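Local coordinates for protein cytochrome c6 (Synechococcus sp., PDB 4EIE) that binds a covalently attached heme c and probably carries electrons, as expected of a cytochrome c6-like protein of the photosynthetic electron-transport system, at residues G6-I9 against F10-H13; V73-Y76 against V77-S81. All coordinates share one frame; numbering follows the deposited sequence. Where two conformers were deposited one is given.

Contact 1 of 2, residues G6-I9 against F10-H13; sequences GAQI and FEAH. With NA (sodium ion), chain H; HEC (heme c), chain B.
Phe10 N and Glu11 N bond to Gly6 O and Ala7 O, two successive i to i+4 bonds of helix 5-13, both fairly straight. Toward the carboxyl end the pattern slackens: Ala12 N still reaches Gln8 O at 3.0 Å, but the bond from His13 N to Ile9 O is weak and bent to 130°, and Ile9 O also receives a weak bond from Ala12 N. On the outer side, Gln8 and Glu11 bind a sodium ion side by side, about one helical turn apart. Gln8 OE1 and Glu11 OE1 each bind the ion at 2.4 Å, with amide and carboxylate planes nearly perpendicular (88°). The Gln8 chain, bent at its second torsion, brings its amide oxygen to the metal, whereas Glu11 arrives extended beyond CG. A water 2.5 Å from the sodium donates to Gln8 O, tying the ion to the backbone as well. Away from the ion, Ile9 CG2 lies 4.1 Å from His13 CD2, and Ile9 O sits at the edge of the imidazole. Phe10 turns inward, toward the heme-bearing Cys14 and the axial ligand His18. This is the amino-terminal helix of the cytochrome c fold, leading directly into the heme-attachment segment.

Contact 2 of 2, residues V73-Y76 against V77-S81; sequences VSQY and VLQQS
Gln79 N donates to Gln75 O, and Val77 N, Leu78 N and Gln80 N are likewise satisfied, by Val73 O, Ser74 O and Tyr76 O, each bond being 2.9 Å long. Ser81 OG donates to Leu78 O at 2.9 Å, and Ser74 OG bonds to the carbonyl of Ile70. Gln80 instead offers carbon to an aromatic face: its CG stands 3.7 Å from the centroid of the Tyr76 ring, a CH-pi contact, with the amide plane only 14° from the ring plane. Tyr76 OH and Gln80 NE2, 3.4 Å apart, are not hydrogen-bonded. Gln75 and Gln79 were each modelled in two conformers; in one of them Gln75 NE2 donates to Gln79 OE1 at 2.8 Å, with the two amide planes turned 65° apart, so this side-chain bond is not certain. Backbone bonding keeps this part of helix 67-82 regular. With the main-chain N-H groups of 77-81 met inside the helix, Tyr76 can turn one face to Gln80 while its ring also packs against Phe10 and Ala7 of helix 5-13, and the link between Gln75 and Gln79 is an uncertain addition at the more exposed side.

How the contacts relate
The two contacts belong to the amino-terminal helix 5-13 and the carboxy-terminal helix 67-82, which pack together as in other cytochromes c. Ala7 CB meets Tyr76 CE1 at 3.6 Å, Phe10 CG approaches Tyr76 CE2, and Ile9 CG2 packs on Val73 CB, so both contacts share one apolar interface. Val77 continues it to the heme and to Met36. Contact 2 lies deeper, its centre about 7 Å from that of the chain against about 10 Å, with three buried residues and one exposed; contact 1 has two and three. Contact 1 carries a sodium site at the surface. Contact 2 has backbone bonds, buried serine hydroxyls met by helix carbonyls, a CH-pi contact and, in one modelled conformer, an amide-amide bond involving the exposed Gln79. Hydrogen bonding weakens at the end of helix 5-13 but remains regular through 73-81.

Contact 1 of 2, residues G6-I9 against F10-H13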
# COMPACT_ATOMS: atom_id res chain seq x y z
N GLY A 6 1.75 4.63 -10.51
CA GLY A 6 1.43 4.09 -9.17
C GLY A 6 0.13 3.38 -9.14
O GLY A 6 0.01 2.30 -8.55
N ALA A 7 -0.89 3.94 -9.79
CA ALA A 7 -2.19 3.29 -9.89
C ALA A 7 -2.11 1.97 -10.65
O ALA A 7 -2.76 1.00 -10.29
CB ALA A 7 -3.22 4.22 -10.51
N GLN A 8 -1.36 1.97 -11.76
CA GLN A 8 -1.20 0.76 -12.54
C GLN A 8 -0.52 -0.36 -11.74
O GLN A 8 -0.93 -1.52 -11.78
CB GLN A 8 -0.42 1.05 -13.82
CG GLN A 8 -1.13 1.96 -14.79
CD GLN A 8 -2.42 1.38 -15.30
OE1 GLN A 8 -2.47 0.21 -15.70
NE2 GLN A 8 -3.48 2.17 -15.24
N ILE A 9 0.53 0.01 -11.00
CA ILE A 9 1.21 -0.96 -10.19
C ILE A 9 0.26 -1.52 -9.13
O ILE A 9 0.20 -2.71 -8.86
CB ILE A 9 2.45 -0.31 -9.52
CG1 ILE A 9 3.50 0.06 -10.56
CG2 ILE A 9 3.06 -1.24 -8.45
CD1 ILE A 9 4.44 1.14 -10.09
N PHE A 10 -0.52 -0.61 -8.52
CA PHE A 10 -1.48 -1.00 -7.51
C PHE A 10 -2.48 -1.99 -8.09
O PHE A 10 -2.77 -3.03 -7.49
CB PHE A 10 -2.21 0.24 -6.94
CG PHE A 10 -3.06 -0.10 -5.75
CD1 PHE A 10 -2.50 -0.08 -4.46
CD2 PHE A 10 -4.37 -0.46 -5.88
CE1 PHE A 10 -3.27 -0.43 -3.36
CE2 PHE A 10 -5.13 -0.77 -4.77
CZ PHE A 10 -4.59 -0.76 -3.55
N GLU A 11 -3.02 -1.70 -9.26
CA GLU A 11 -3.98 -2.59 -9.92
C GLU A 11 -3.41 -3.95 -10.19
O GLU A 11 -4.12 -4.94 -10.05
CB GLU A 11 -4.43 -1.97 -11.23
CG GLU A 11 -5.27 -0.73 -11.01
CD GLU A 11 -5.38 0.15 -12.24
OE1 GLU A 11 -4.76 -0.09 -13.29
OE2 GLU A 11 -6.14 1.14 -12.13
N ALA A 12 -2.12 -4.00 -10.55
CA ALA A 12 -1.50 -5.23 -10.94
C ALA A 12 -0.99 -6.06 -9.78
O ALA A 12 -0.89 -7.28 -9.92
CB ALA A 12 -0.34 -4.97 -11.90
N HIS A 13 -0.67 -5.44 -8.63
CA HIS A 13 0.03 -6.14 -7.58
C HIS A 13 -0.62 -6.03 -6.21
O HIS A 13 -0.23 -6.79 -5.33
CB HIS A 13 1.45 -5.63 -7.43
CG HIS A 13 2.25 -5.90 -8.63
ND1 HIS A 13 2.81 -7.14 -8.86
CD2 HIS A 13 2.51 -5.14 -9.71
CE1 HIS A 13 3.41 -7.13 -10.04
NE2 HIS A 13 3.25 -5.93 -10.56
NA NA H . -4.10 -1.43 -15.17
FE HEC B . -0.95 -5.08 1.79
CHA HEC B . -1.21 -4.31 5.06
CHB HEC B . 0.03 -1.89 1.10
CHC HEC B . -0.32 -5.96 -1.44
CHD HEC B . -2.29 -8.12 2.39
NA HEC B . -0.72 -3.44 2.86
C1A HEC B . -0.92 -3.28 4.21
C2A HEC B . -0.70 -1.93 4.61
C3A HEC B . -0.33 -1.24 3.49
C4A HEC B . -0.32 -2.19 2.41
CMA HEC B . 0.06 0.20 3.36
CAA HEC B . -0.88 -1.38 6.01
CBA HEC B . -2.34 -1.06 6.27
CGA HEC B . -2.67 -0.66 7.68
O1A HEC B . -1.87 -0.85 8.60
O2A HEC B . -3.83 -0.19 7.95
NB HEC B . -0.25 -4.15 0.17
C1B HEC B . 0.08 -2.83 0.08
C2B HEC B . 0.54 -2.51 -1.26
C3B HEC B . 0.54 -3.67 -1.94
C4B HEC B . -0.00 -4.68 -1.04
CMB HEC B . 0.90 -1.16 -1.74
CAB HEC B . 0.94 -3.98 -3.39
CBB HEC B . 2.37 -3.74 -3.67
NC HEC B . -1.25 -6.73 0.71
C1C HEC B . -1.02 -6.87 -0.62
C2C HEC B . -1.60 -8.09 -1.10
C3C HEC B . -2.17 -8.69 -0.05
C4C HEC B . -1.93 -7.85 1.10
CMC HEC B . -1.65 -8.47 -2.58
CAC HEC B . -2.99 -9.98 -0.00
CBC HEC B . -2.28 -11.15 -0.50
ND HEC B . -1.60 -6.04 3.40
C1D HEC B . -2.05 -7.34 3.50
C2D HEC B . -2.21 -7.76 4.83
C3D HEC B . -1.83 -6.68 5.61
C4D HEC B . -1.51 -5.62 4.72
CMD HEC B . -2.64 -9.12 5.30
CAD HEC B . -1.73 -6.65 7.11
CBD HEC B . -0.29 -6.89 7.55
CGD HEC B . -0.25 -6.99 9.05
O1D HEC B . -0.32 -8.08 9.62
O2D HEC B . -0.27 -5.98 9.72
O HOH W 1 -2.14 -2.58 -14.07

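Contact 2 of 2, residues V73-Y76 against V77-S81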
# COMPACT_ATOMS: atom_id res chain seq x y z
N VAL A 73 4.02 3.26 -6.20
CA VAL A 73 2.80 2.71 -5.63
C VAL A 73 2.59 3.26 -4.19
O VAL A 73 1.47 3.43 -3.76
CB VAL A 73 2.77 1.19 -5.69
CG1 VAL A 73 3.71 0.50 -4.68
CG2 VAL A 73 1.35 0.68 -5.51
N SER A 74 3.68 3.52 -3.48
CA SER A 74 3.58 4.04 -2.15
C SER A 74 3.00 5.44 -2.14
O SER A 74 2.18 5.77 -1.29
CB SER A 74 4.94 3.99 -1.44
OG SER A 74 5.36 2.64 -1.25
N GLN A 75 3.43 6.27 -3.08
CA GLN A 75 2.84 7.59 -3.24
C GLN A 75 1.37 7.48 -3.58
O GLN A 75 0.53 8.21 -3.02
CB GLN A 75 3.58 8.37 -4.31
CG GLN A 75 2.94 9.71 -4.66
CD GLN A 75 2.89 10.67 -3.49
OE1 GLN A 75 3.89 10.91 -2.82
NE2 GLN A 75 1.71 11.28 -3.28
N TYR A 76 1.00 6.58 -4.49
CA TYR A 76 -0.42 6.40 -4.83
C TYR A 76 -1.23 6.04 -3.60
O TYR A 76 -2.28 6.63 -3.33
CB TYR A 76 -0.54 5.33 -5.91
CG TYR A 76 -1.96 4.97 -6.22
CD1 TYR A 76 -2.76 5.86 -6.98
CD2 TYR A 76 -2.50 3.77 -5.84
CE1 TYR A 76 -4.07 5.54 -7.30
CE2 TYR A 76 -3.86 3.47 -6.12
CZ TYR A 76 -4.58 4.35 -6.88
OH TYR A 76 -5.88 4.06 -7.20
N VAL A 77 -0.76 5.07 -2.83
CA VAL A 77 -1.46 4.67 -1.63
C VAL A 77 -1.56 5.79 -0.63
O VAL A 77 -2.61 5.98 0.01
CB VAL A 77 -0.81 3.41 -1.03
CG1 VAL A 77 -1.35 3.10 0.37
CG2 VAL A 77 -1.06 2.23 -1.94
N LEU A 78 -0.48 6.54 -0.46
CA LEU A 78 -0.52 7.68 0.47
C LEU A 78 -1.61 8.66 0.07
O LEU A 78 -2.46 9.06 0.88
CB LEU A 78 0.83 8.38 0.54
CG LEU A 78 0.85 9.57 1.52
CD1 LEU A 78 0.62 9.13 2.92
CD2 LEU A 78 2.23 10.27 1.44
N GLN A 79 -1.61 9.07 -1.19
CA GLN A 79 -2.57 10.05 -1.64
C GLN A 79 -3.99 9.55 -1.52
O GLN A 79 -4.88 10.26 -1.05
CB GLN A 79 -2.15 10.74 -2.93
CG GLN A 79 -2.18 9.85 -4.09
CD GLN A 79 -1.48 10.45 -5.31
OE1 GLN A 79 -0.41 11.07 -5.17
NE2 GLN A 79 -2.10 10.30 -6.49
N GLN A 80 -4.23 8.29 -1.90
CA GLN A 80 -5.56 7.72 -1.82
C GLN A 80 -6.04 7.62 -0.36
O GLN A 80 -7.20 7.93 -0.03
CB GLN A 80 -5.61 6.34 -2.51
CG GLN A 80 -5.40 6.38 -4.00
CD GLN A 80 -6.56 6.91 -4.74
OE1 GLN A 80 -6.56 8.05 -5.13
NE2 GLN A 80 -7.50 6.04 -5.03
N SER A 81 -5.16 7.18 0.51
CA SER A 81 -5.54 6.97 1.90
C SER A 81 -5.91 8.27 2.59
O SER A 81 -6.77 8.30 3.44
CB SER A 81 -4.39 6.31 2.69
OG SER A 81 -3.26 7.11 2.86